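Local structure of BT_2262 (uncharacterised lipoprotein) (Bacteroides thetaiotaomicron, 5FQ8) at residues Pro36-Glu41 with Asp46-Val51. The protein is an uncharacterised lipoprotein of unknown function, with an Ig-like domain of the bacterial surface protein type, and is probably anchored at the cell surface. Sequence-based numbering, arbitrary orientation.
Sequences PGYYAE and DITESV
Ala-40 is gripped through both of its backbone polar groups. Ala-40 N donates to Thr-48 OG1 at 3.1 Å, an almost straight bond (176°). Ala-40 O accepts from Ile-47 N at 2.9 Å, with the donor tilted from the carbonyl plane. Thr-48 OG1 sits beside its own backbone N (chi1 -58°) and in turn donates to Asp-46 OD2 at 2.9 Å, from above the carboxylate plane. The hydroxyl therefore relays between strand and carboxylate, standing in for a backbone acceptor just where the pairing of Glu-41 with Asp-46 gives way to the 3-10 turn 48-50. A valine here would probably leave Ala-40 N without its acceptor and Asp-46 OD2 without that donor. Thr-48 N gives a weak hydrogen bond to Asp-46 OD1. Tyr-39 OH donates to Glu-41 OE2 at 2.8 Å, on the anti side but 28° out of the carboxylate plane. Val-51 CG2 meets Ala-40 CB at 3.7 Å, and Val-51 CB lies near Tyr-38 CE1. The contact joins strand 38-42 of the Ig-like domain to the connection between strands 45-46 and 52-54. Strand 10-19 pairs with the other edge of 38-42, its Leu-17 touching Ala-40 and Val-51, while Tyr-38 reaches Phe-81 on strand 78-87.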
loop_
_atom_site.group_PDB
_atom_site.type_symbol
_atom_site.label_atom_id
_atom_site.label_comp_id
_atom_site.label_asym_id
_atom_site.label_seq_id
_atom_site.Cartn_x
_atom_site.Cartn_y
_atom_site.Cartn_z
ATOM N N PRO G 36 37.128 53.609 9.559
ATOM C CA PRO G 36 36.320 52.821 10.505
ATOM C C PRO G 36 36.730 51.366 10.621
ATOM O O PRO G 36 36.571 50.780 11.697
ATOM C CB PRO G 36 34.904 52.959 9.940
ATOM C CG PRO G 36 34.932 54.206 9.150
ATOM C CD PRO G 36 36.295 54.266 8.546
ATOM N N GLY G 37 37.232 50.758 9.556
ATOM C CA GLY G 37 37.757 49.409 9.598
ATOM C C GLY G 37 37.016 48.466 8.667
ATOM O O GLY G 37 35.949 48.764 8.138
ATOM N N TYR G 38 37.613 47.295 8.495
ATOM C CA TYR G 38 37.055 46.260 7.635
ATOM C C TYR G 38 37.779 44.956 7.930
ATOM O O TYR G 38 38.880 44.952 8.487
ATOM C CB TYR G 38 37.189 46.623 6.156
ATOM C CG TYR G 38 38.576 47.069 5.794
ATOM C CD1 TYR G 38 39.539 46.155 5.422
ATOM C CD2 TYR G 38 38.925 48.406 5.843
ATOM C CE1 TYR G 38 40.804 46.559 5.109
ATOM C CE2 TYR G 38 40.182 48.816 5.528
ATOM C CZ TYR G 38 41.119 47.892 5.161
ATOM O OH TYR G 38 42.384 48.310 4.845
ATOM N N TYR G 39 37.147 43.849 7.547
ATOM C CA TYR G 39 37.719 42.523 7.736
ATOM C C TYR G 39 37.575 41.707 6.462
ATOM O O TYR G 39 36.495 41.663 5.868
ATOM C CB TYR G 39 37.044 41.791 8.901
ATOM C CG TYR G 39 37.483 40.357 9.027
ATOM C CD1 TYR G 39 38.708 40.037 9.582
ATOM C CD2 TYR G 39 36.677 39.326 8.580
ATOM C CE1 TYR G 39 39.117 38.731 9.693
ATOM C CE2 TYR G 39 37.077 38.017 8.687
ATOM C CZ TYR G 39 38.298 37.725 9.243
ATOM O OH TYR G 39 38.700 36.417 9.352
ATOM N N ALA G 40 38.654 41.048 6.058
ATOM C CA ALA G 40 38.655 40.239 4.846
ATOM C C ALA G 40 39.224 38.864 5.152
ATOM O O ALA G 40 40.299 38.747 5.745
ATOM C CB ALA G 40 39.457 40.901 3.724
ATOM N N GLU G 41 38.514 37.832 4.721
ATOM C CA GLU G 41 38.874 36.455 4.997
ATOM C C GLU G 41 38.947 35.675 3.698
ATOM O O GLU G 41 38.199 35.941 2.752
ATOM C CB GLU G 41 37.849 35.805 5.926
ATOM C CG GLU G 41 38.323 34.587 6.680
ATOM C CD GLU G 41 37.220 33.988 7.514
ATOM O OE1 GLU G 41 36.273 33.424 6.928
ATOM O OE2 GLU G 41 37.288 34.101 8.753
ATOM N N ASP G 46 43.313 35.150 7.447
ATOM C CA ASP G 46 43.003 36.571 7.497
ATOM C C ASP G 46 43.776 37.304 6.410
ATOM O O ASP G 46 45.011 37.310 6.416
ATOM C CB ASP G 46 43.343 37.133 8.871
ATOM C CG ASP G 46 43.184 38.625 8.934
ATOM O OD1 ASP G 46 44.142 39.349 8.593
ATOM O OD2 ASP G 46 42.093 39.079 9.321
ATOM N N ILE G 47 43.056 37.923 5.480
ATOM C CA ILE G 47 43.708 38.684 4.424
ATOM C C ILE G 47 43.258 40.134 4.483
ATOM O O ILE G 47 43.156 40.807 3.455
ATOM C CB ILE G 47 43.423 38.079 3.041
ATOM C CG1 ILE G 47 41.922 37.943 2.819
ATOM C CG2 ILE G 47 44.091 36.741 2.922
ATOM C CD1 ILE G 47 41.522 38.030 1.377
ATOM N N THR G 48 42.997 40.626 5.688
ATOM C CA THR G 48 42.576 42.007 5.839
ATOM C C THR G 48 43.639 42.972 5.348
ATOM O O THR G 48 43.319 44.062 4.869
ATOM C CB THR G 48 42.246 42.275 7.295
ATOM O OG1 THR G 48 41.219 41.369 7.690
ATOM C CG2 THR G 48 41.757 43.672 7.483
ATOM N N GLU G 49 44.902 42.583 5.431
ATOM C CA GLU G 49 45.963 43.456 4.973
ATOM C C GLU G 49 46.034 43.547 3.455
ATOM O O GLU G 49 46.819 44.350 2.941
ATOM C CB GLU G 49 47.298 42.972 5.543
ATOM C CG GLU G 49 47.705 41.560 5.112
ATOM C CD GLU G 49 47.001 40.445 5.884
ATOM O OE1 GLU G 49 45.860 40.642 6.355
ATOM O OE2 GLU G 49 47.601 39.360 6.023
ATOM N N SER G 50 45.241 42.760 2.729
ATOM C CA SER G 50 45.310 42.731 1.276
ATOM C C SER G 50 44.278 43.618 0.611
ATOM O O SER G 50 44.295 43.748 -0.613
ATOM C CB SER G 50 45.135 41.302 0.763
ATOM O OG SER G 50 46.256 40.509 1.100
ATOM N N VAL G 51 43.377 44.214 1.377
ATOM C CA VAL G 51 42.304 44.995 0.791
ATOM C C VAL G 51 42.899 46.221 0.129
ATOM O O VAL G 51 43.762 46.895 0.700
ATOM C CB VAL G 51 41.272 45.384 1.861
ATOM C CG1 VAL G 51 40.200 46.275 1.272
ATOM C CG2 VAL G 51 40.652 44.143 2.497
#